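Glycosyl hydrolase BlGH5_18 (PDB 7LQX) probably hydrolyses beta-mannosidic linkages as a family GH5 subfamily 18 glycosidase in the bacterial breakdown of N-glycans. Local coordinates at residues A85-M90 / G147-E152; S233-G238 / Q281-A286; T310-H315 / P326-L331. All blocks are in the same frame, centred on the assembly; numbering follows the deposited sequence.

Overall arrangement
The three contacts belong to a (beta/alpha)8 barrel but sit in different parts of it. Interaction 1 lies on the outside, where helices 81-96 and 132-149 run side by side. It is partly buried, and charge dominates it. Interaction 2 joins the loops after strands 229-233 and 272-277; interaction 3 joins the end of strand 306-312 to the loop that follows it. Their centres are 12 Å apart, and they touch through Phe236 with Phe327 and Trp234 with Trp312. Interaction 2 is partly buried and has no hydrogen bond across it. Interaction 3 is buried and mixes a backbone bond, apolar packing, water and a bound diol. Interaction 1 is about 35 Å from interaction 2, centre to centre.

Interaction 1. Residues A85-M90 / G147-E152; sequences ADVRRM and GELAQE
Arg88 and Leu149 bring the two backbones closest, with 5.7 Å between their CA atoms. Segment 85-90 is part of helix 81-96. Segment 147-152 starts in helix 132-149 and passes through a type I beta turn from Leu149 to Glu152. One methyl fills the close approach: Leu149 CD2 lies 3.6 Å from Arg88 CA and also touches Val87 CG1.

The long side chain of Arg88 makes most of the contact. Its CG is anti to the backbone N (chi1 -178°), and the chain stays extended to NE, which carries the guanidinium to the turn. Glu152 OE2 accepts from NE at 2.8 Å through its anti lone pair. This bond is almost straight (175°) and lies in the guanidinium plane. Glu148 OE1 accepts from NH1 at 2.9 Å, again close to that plane. The arginine meets this carboxylate on its syn side, 33° out of the carboxylate plane. Two salt bridges at separate points of the edge should limit rotation of the guanidinium. Gln151 CB covers part of one face, 3.5 Å from Arg88 NH2, and Glu148 O lies over the same face.

Gln151 OE1 takes a weak bond from NH1, and a water links the same oxygen to NH2. Its amide is held from the other end, because Gln151 NE2 donates to Gly147 O at 3.0 Å. The second carboxylate oxygen of Glu152 bonds to His92 of helix 81-96, so this buried acid ties the turn to that helix twice.

On the inner side, Val87 and Leu149 both rest on Val103 of strand 100-104. The arrangement is that of two consecutive outer helices of a (beta/alpha)8 barrel, packed over the strand between them and joined, where helix 132-149 ends, by a salt-bridge network.

Interaction 2. Residues S233-G238 / Q281-A286; sequences SWVFNG and QNVLEA
Phe236 and Val283 form the centre of this contact between two loops at the C-terminal end of a (beta/alpha)8 barrel. Segment 233-238 follows strand 229-233, and segment 281-286 comes after strand 272-277, the next strand of the barrel. No hydrogen bond crosses between them.

The side chain of Phe236 can be followed outward. Its CB meets two neighbours of segment 281-286 on one side. Val283 CG1 lies 4.1 Å from Phe236 CB, and the amide of Asn282 faces the same carbon, with OD1 3.6 Å from Phe236 CB. The CG sits between the backbone N and the carbonyl carbon (chi1 58°), and this turns the ring back over its own loop. One face of the ring therefore receives Trp234 CB. At ring atom CG the nearest partner across the contact is Asn282 ND2, at 3.9 Å. Further out, Phe236 CD2 is equally near both ends of that amide. The amide and ring planes stand 77° apart, and the amide lies obliquely to the ring. The far end of the ring leaves segment 281-286: Phe236 CE2 lies 3.7 Å from Phe327 CZ, with the two ring planes at about 65°. A bound 1,2-ethanediol is also about 4 Å from the Phe236 side chain. The ring thus reaches a place that can hold a small polyol, as a sugar-binding cleft might.

Away from the ring the side chains that meet across the contact are apolar. Val283 also touches Ala240 and Gln241 of helix 239-243, so it sits against both the loop and the helix that follows it. Val235 touches Phe292 of helix 289-300, which Leu284 also touches. There Val235 CG2 lies 4.2 Å from Val283 CG2 and 4.5 Å from Leu284 CD2.

Interaction 3. Residues T310-H315 / P326-L331; sequences TWWCSH and PFEHAL. With EDO (1,2-ethanediol), chain E.
Cys313 and Leu331 make the tight part of this contact. Cys313 N donates to Leu331 O at 2.9 Å, coming from above the carbonyl plane, 49° out of it. The peptide bond between Trp312 and Cys313 is cis. The Leu331 side chain lies against both Trp312 and Cys313: its CB lies 4.0 Å from Cys313 SG, and its CD1 lies 3.7 Å from Trp312 CD1. Leu331 O is also approached by a water that accepts from Trp311 NE1.

The other side is looser, and small molecules fill it. With chi1 at -173° the indole of Trp312 swings away from its own backbone N and extends across toward Glu328. The two side chains do not bond directly. Instead, a water in the indole plane accepts from Trp312 NE1 at 3.1 Å and donates to both Glu328 O and Glu328 OE1. A 1,2-ethanediol, probably from the crystallisation liquor, lies over one face of the indole, with its C2 3.6 Å from Trp312 NE1. Cys313 CB covers part of the opposite face. Both hydroxyls of the diol turn to the Glu328 carboxylate, and O1 bonds to Glu328 OE2 at 2.5 Å. The diol also bonds to Ser111. With an alanine in place of Trp312, Leu331 CD1 and the diol would probably lose the surface they pack on, and the bridging water its donor on this strand.

Trp312 also touches Glu276 at the end of strand 272-277, the seventh of the barrel. A tryptophan followed by a cis peptide at the end of strand eight is a hallmark of clan GH-A glycosidases, where it commonly floors the sugar site. The diol held between indole and carboxylate is consistent with a substrate pocket of that kind in this family 5 barrel.

Interaction 1. Residues A85-M90 / G147-E152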
# COMPACT_ATOMS: atom_id res chain seq x y z
N ALA A 85 19.56 -0.23 -4.26
CA ALA A 85 20.72 0.65 -4.30
C ALA A 85 20.61 1.77 -3.28
O ALA A 85 21.62 2.18 -2.69
CB ALA A 85 20.92 1.21 -5.71
N ASP A 86 19.40 2.29 -3.07
CA ASP A 86 19.23 3.35 -2.07
C ASP A 86 19.49 2.83 -0.66
O ASP A 86 20.07 3.54 0.17
CB ASP A 86 17.82 3.94 -2.16
CG ASP A 86 17.61 4.80 -3.39
OD1 ASP A 86 18.59 5.22 -4.03
OD2 ASP A 86 16.43 5.09 -3.70
N VAL A 87 19.04 1.62 -0.34
CA VAL A 87 19.38 1.04 0.96
C VAL A 87 20.89 0.91 1.10
O VAL A 87 21.47 1.25 2.13
CB VAL A 87 18.67 -0.31 1.18
CG1 VAL A 87 19.01 -0.85 2.57
CG2 VAL A 87 17.18 -0.17 1.01
N ARG A 88 21.55 0.40 0.05
CA ARG A 88 23.00 0.25 0.10
C ARG A 88 23.67 1.60 0.31
O ARG A 88 24.65 1.71 1.06
CB ARG A 88 23.50 -0.43 -1.17
CG ARG A 88 25.01 -0.66 -1.18
CD ARG A 88 25.46 -1.50 -2.36
NE ARG A 88 26.92 -1.56 -2.39
CZ ARG A 88 27.64 -2.22 -3.29
NH1 ARG A 88 27.04 -2.91 -4.25
NH2 ARG A 88 28.96 -2.19 -3.22
N ARG A 89 23.16 2.65 -0.34
CA ARG A 89 23.75 3.97 -0.19
C ARG A 89 23.62 4.47 1.25
O ARG A 89 24.55 5.06 1.80
CB ARG A 89 23.10 4.96 -1.16
CG ARG A 89 23.59 6.39 -1.01
CD ARG A 89 24.96 6.62 -1.61
NE ARG A 89 25.27 8.04 -1.68
CZ ARG A 89 24.72 8.89 -2.54
NH1 ARG A 89 23.82 8.46 -3.42
NH2 ARG A 89 25.06 10.17 -2.53
N MSE A 90 22.47 4.23 1.87
CA MSE A 90 22.27 4.68 3.24
C MSE A 90 23.24 3.96 4.18
O MSE A 90 23.81 4.58 5.08
CB MSE A 90 20.83 4.45 3.67
CG MSE A 90 20.54 4.97 5.06
SE MSE A 90 18.69 4.84 5.54
CE MSE A 90 18.02 6.22 4.43
N GLY A 147 22.75 -9.69 -0.96
CA GLY A 147 23.89 -9.78 -1.86
C GLY A 147 24.51 -8.43 -2.15
O GLY A 147 25.72 -8.33 -2.36
N GLU A 148 23.70 -7.37 -2.18
CA GLU A 148 24.22 -6.02 -2.34
C GLU A 148 24.81 -5.49 -1.04
O GLU A 148 25.92 -4.95 -1.02
CB GLU A 148 23.12 -5.10 -2.87
CG GLU A 148 22.75 -5.35 -4.32
CD GLU A 148 23.89 -5.04 -5.26
OE1 GLU A 148 24.52 -3.98 -5.08
OE2 GLU A 148 24.18 -5.87 -6.15
N LEU A 149 24.09 -5.66 0.07
CA LEU A 149 24.54 -5.07 1.32
C LEU A 149 25.80 -5.75 1.84
O LEU A 149 26.62 -5.10 2.50
CB LEU A 149 23.43 -5.15 2.36
CG LEU A 149 22.17 -4.35 2.06
CD1 LEU A 149 21.17 -4.57 3.18
CD2 LEU A 149 22.48 -2.88 1.88
N ALA A 150 25.99 -7.04 1.55
CA ALA A 150 27.19 -7.75 1.97
C ALA A 150 28.46 -7.13 1.39
O ALA A 150 29.55 -7.38 1.91
CB ALA A 150 27.10 -9.21 1.53
N GLN A 151 28.33 -6.34 0.32
CA GLN A 151 29.48 -5.67 -0.28
C GLN A 151 29.89 -4.41 0.47
O GLN A 151 30.93 -3.82 0.13
CB GLN A 151 29.19 -5.37 -1.75
CG GLN A 151 28.91 -6.63 -2.56
CD GLN A 151 28.50 -6.34 -3.99
OE1 GLN A 151 29.17 -5.58 -4.70
NE2 GLN A 151 27.38 -6.92 -4.41
N GLU A 152 29.13 -3.99 1.49
CA GLU A 152 29.46 -2.80 2.26
C GLU A 152 30.14 -3.19 3.56
O GLU A 152 29.53 -3.89 4.37
CB GLU A 152 28.18 -2.03 2.58
CG GLU A 152 27.52 -1.37 1.38
CD GLU A 152 28.38 -0.28 0.77
OE1 GLU A 152 29.17 0.35 1.50
OE2 GLU A 152 28.26 -0.06 -0.46
O HOH W 1 30.58 -2.85 -5.47
O HOH W 2 31.49 -1.32 -1.00

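Interaction 2. Residues S233-G238 / Q281-A286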
# COMPACT_ATOMS: atom_id res chain seq x y z
N SER A 233 11.25 -2.67 23.93
CA SER A 233 10.70 -2.41 25.26
C SER A 233 9.93 -1.10 25.26
O SER A 233 10.51 -0.02 25.12
CB SER A 233 11.83 -2.36 26.28
OG SER A 233 11.31 -2.14 27.57
N TRP A 234 8.61 -1.19 25.48
CA TRP A 234 7.68 -0.07 25.37
C TRP A 234 6.75 -0.03 26.57
O TRP A 234 5.82 -0.83 26.67
CB TRP A 234 6.90 -0.15 24.06
CG TRP A 234 7.76 0.15 22.90
CD1 TRP A 234 8.26 -0.73 21.98
CD2 TRP A 234 8.29 1.44 22.55
NE1 TRP A 234 9.05 -0.06 21.06
CE2 TRP A 234 9.07 1.27 21.40
CE3 TRP A 234 8.16 2.71 23.11
CZ2 TRP A 234 9.72 2.33 20.78
CZ3 TRP A 234 8.81 3.76 22.49
CH2 TRP A 234 9.58 3.57 21.35
N VAL A 235 6.98 0.94 27.46
CA VAL A 235 6.26 1.01 28.74
C VAL A 235 4.84 1.53 28.61
O VAL A 235 4.13 1.56 29.62
CB VAL A 235 7.06 1.79 29.80
CG1 VAL A 235 8.34 1.04 30.16
CG2 VAL A 235 7.36 3.22 29.35
N PHE A 236 4.40 1.91 27.41
CA PHE A 236 2.98 2.17 27.19
C PHE A 236 2.14 0.89 27.13
O PHE A 236 0.92 0.97 26.92
CB PHE A 236 2.74 3.02 25.94
CG PHE A 236 3.28 2.44 24.66
CD1 PHE A 236 2.87 1.20 24.19
CD2 PHE A 236 4.17 3.17 23.89
CE1 PHE A 236 3.37 0.70 23.00
CE2 PHE A 236 4.65 2.67 22.70
CZ PHE A 236 4.25 1.44 22.25
N ASN A 237 2.76 -0.27 27.31
CA ASN A 237 2.07 -1.55 27.24
C ASN A 237 1.31 -1.90 28.51
O ASN A 237 0.96 -3.08 28.70
CB ASN A 237 3.08 -2.66 26.94
CG ASN A 237 4.06 -2.90 28.08
OD1 ASN A 237 4.00 -2.26 29.13
ND2 ASN A 237 4.96 -3.85 27.87
N GLY A 238 1.06 -0.94 29.39
CA GLY A 238 0.41 -1.18 30.65
C GLY A 238 1.33 -1.02 31.84
O GLY A 238 0.85 -0.90 32.97
N GLN A 281 5.67 9.47 25.31
CA GLN A 281 4.98 10.55 26.03
C GLN A 281 3.47 10.39 26.07
O GLN A 281 2.80 11.29 26.57
CB GLN A 281 5.40 11.92 25.48
CG GLN A 281 6.84 12.22 25.88
CD GLN A 281 7.45 13.40 25.16
OE1 GLN A 281 8.62 13.38 24.80
NE2 GLN A 281 6.66 14.45 24.96
N ASN A 282 2.91 9.28 25.59
CA ASN A 282 1.53 8.96 25.93
C ASN A 282 1.41 8.51 27.38
O ASN A 282 0.31 8.55 27.94
CB ASN A 282 0.92 7.94 24.97
CG ASN A 282 1.73 6.65 24.85
OD1 ASN A 282 2.84 6.53 25.38
ND2 ASN A 282 1.18 5.68 24.14
N VAL A 283 2.51 8.11 28.00
CA VAL A 283 2.51 7.70 29.40
C VAL A 283 3.54 8.43 30.25
O VAL A 283 3.34 8.55 31.48
CB VAL A 283 2.66 6.17 29.56
CG1 VAL A 283 1.44 5.46 28.96
CG2 VAL A 283 3.95 5.67 28.93
N LEU A 284 4.62 8.95 29.67
CA LEU A 284 5.63 9.71 30.40
C LEU A 284 5.52 11.20 30.08
O LEU A 284 5.04 11.59 29.02
CB LEU A 284 7.04 9.26 30.00
CG LEU A 284 7.30 7.76 30.06
CD1 LEU A 284 8.73 7.48 29.57
CD2 LEU A 284 7.05 7.15 31.44
N GLU A 285 5.98 12.03 31.01
CA GLU A 285 6.06 13.46 30.76
C GLU A 285 7.38 13.78 30.06
O GLU A 285 8.41 13.15 30.31
CB GLU A 285 6.00 14.23 32.08
CG GLU A 285 4.72 13.99 32.86
CD GLU A 285 3.48 14.26 32.04
OE1 GLU A 285 3.36 15.38 31.50
OE2 GLU A 285 2.64 13.34 31.91
N ALA A 286 7.35 14.78 29.19
CA ALA A 286 8.55 15.17 28.47
C ALA A 286 9.71 15.43 29.42
O ALA A 286 10.85 15.03 29.16
CB ALA A 286 8.28 16.43 27.64

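Interaction 3. Residues T310-H315 / P326-L331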
# COMPACT_ATOMS: atom_id res chain seq x y z
N THR A 310 19.65 0.23 21.43
CA THR A 310 19.37 1.03 20.24
C THR A 310 18.12 1.84 20.50
O THR A 310 17.01 1.30 20.58
CB THR A 310 19.24 0.11 19.02
OG1 THR A 310 20.39 -0.74 18.97
CG2 THR A 310 19.12 0.91 17.74
N TRP A 311 18.30 3.15 20.67
CA TRP A 311 17.20 4.00 21.09
C TRP A 311 16.20 4.18 19.94
O TRP A 311 16.60 4.30 18.78
CB TRP A 311 17.72 5.37 21.60
CG TRP A 311 16.69 5.94 22.53
CD1 TRP A 311 15.72 6.87 22.23
CD2 TRP A 311 16.47 5.56 23.88
NE1 TRP A 311 14.92 7.08 23.33
CE2 TRP A 311 15.36 6.29 24.36
CE3 TRP A 311 17.11 4.67 24.75
CZ2 TRP A 311 14.88 6.15 25.65
CZ3 TRP A 311 16.62 4.53 26.03
CH2 TRP A 311 15.52 5.26 26.47
N TRP A 312 14.91 4.16 20.26
CA TRP A 312 13.86 4.57 19.33
C TRP A 312 13.46 5.99 19.72
O TRP A 312 12.79 6.16 20.74
CB TRP A 312 12.63 3.64 19.37
CG TRP A 312 11.73 4.07 18.27
CD1 TRP A 312 10.89 5.14 18.28
CD2 TRP A 312 11.67 3.52 16.95
NE1 TRP A 312 10.30 5.29 17.05
CE2 TRP A 312 10.75 4.30 16.21
CE3 TRP A 312 12.28 2.43 16.32
CZ2 TRP A 312 10.44 4.03 14.88
CZ3 TRP A 312 11.98 2.16 15.00
CH2 TRP A 312 11.07 2.96 14.29
N CYS A 313 13.83 7.02 18.94
CA CYS A 313 14.45 6.93 17.63
C CYS A 313 15.42 8.11 17.46
O CYS A 313 15.55 8.95 18.36
CB CYS A 313 13.41 6.97 16.52
SG CYS A 313 12.19 8.29 16.67
N SER A 314 16.09 8.19 16.32
CA SER A 314 17.08 9.24 16.16
C SER A 314 16.43 10.62 16.09
O SER A 314 16.86 11.54 16.78
CB SER A 314 17.94 8.99 14.92
OG SER A 314 17.19 9.09 13.73
N HIS A 315 15.39 10.77 15.27
CA HIS A 315 14.82 12.07 14.94
C HIS A 315 13.31 12.09 15.12
O HIS A 315 12.62 11.15 14.71
CB HIS A 315 15.17 12.44 13.48
CG HIS A 315 16.62 12.73 13.26
ND1 HIS A 315 17.59 11.75 13.20
CD2 HIS A 315 17.27 13.91 13.12
CE1 HIS A 315 18.77 12.31 13.01
NE2 HIS A 315 18.61 13.62 12.96
N PRO A 326 -0.03 10.87 18.73
CA PRO A 326 0.78 12.08 18.93
C PRO A 326 2.17 11.86 19.52
O PRO A 326 3.13 12.50 19.08
CB PRO A 326 -0.10 12.94 19.84
CG PRO A 326 -1.49 12.55 19.44
CD PRO A 326 -1.44 11.08 19.13
N PHE A 327 2.30 10.97 20.50
CA PHE A 327 3.60 10.76 21.13
C PHE A 327 4.66 10.30 20.14
O PHE A 327 5.86 10.47 20.40
CB PHE A 327 3.47 9.75 22.27
CG PHE A 327 3.41 8.32 21.82
CD1 PHE A 327 2.22 7.75 21.41
CD2 PHE A 327 4.56 7.55 21.79
CE1 PHE A 327 2.17 6.44 20.98
CE2 PHE A 327 4.51 6.24 21.37
CZ PHE A 327 3.31 5.68 20.97
N GLU A 328 4.26 9.69 19.02
CA GLU A 328 5.25 9.19 18.07
C GLU A 328 6.15 10.30 17.58
O GLU A 328 7.32 10.08 17.28
CB GLU A 328 4.57 8.53 16.87
CG GLU A 328 3.82 7.25 17.20
CD GLU A 328 4.68 6.00 17.16
OE1 GLU A 328 5.91 6.08 16.93
OE2 GLU A 328 4.11 4.91 17.36
N HIS A 329 5.61 11.52 17.48
CA HIS A 329 6.39 12.60 16.92
C HIS A 329 7.59 12.95 17.78
O HIS A 329 8.61 13.42 17.26
CB HIS A 329 5.53 13.85 16.77
CG HIS A 329 4.52 13.76 15.67
ND1 HIS A 329 4.81 14.13 14.37
CD2 HIS A 329 3.22 13.38 15.67
CE1 HIS A 329 3.73 13.96 13.62
NE2 HIS A 329 2.75 13.51 14.39
N ALA A 330 7.49 12.74 19.10
CA ALA A 330 8.45 13.25 20.08
C ALA A 330 9.46 12.20 20.53
O ALA A 330 10.24 12.47 21.46
CB ALA A 330 7.70 13.81 21.29
N LEU A 331 9.48 11.03 19.91
CA LEU A 331 10.35 9.94 20.34
C LEU A 331 11.81 10.12 19.94
O LEU A 331 12.64 9.30 20.33
CB LEU A 331 9.81 8.60 19.82
CG LEU A 331 8.62 8.05 20.61
CD1 LEU A 331 7.99 6.89 19.84
CD2 LEU A 331 9.02 7.59 21.99
C1 EDO E . 6.38 2.59 18.86
O1 EDO E . 5.13 3.28 18.97
C2 EDO E . 7.40 3.46 18.13
O2 EDO E . 6.88 3.87 16.85
O HOH W 3 12.34 8.28 23.03
O HOH W 4 8.24 7.51 16.37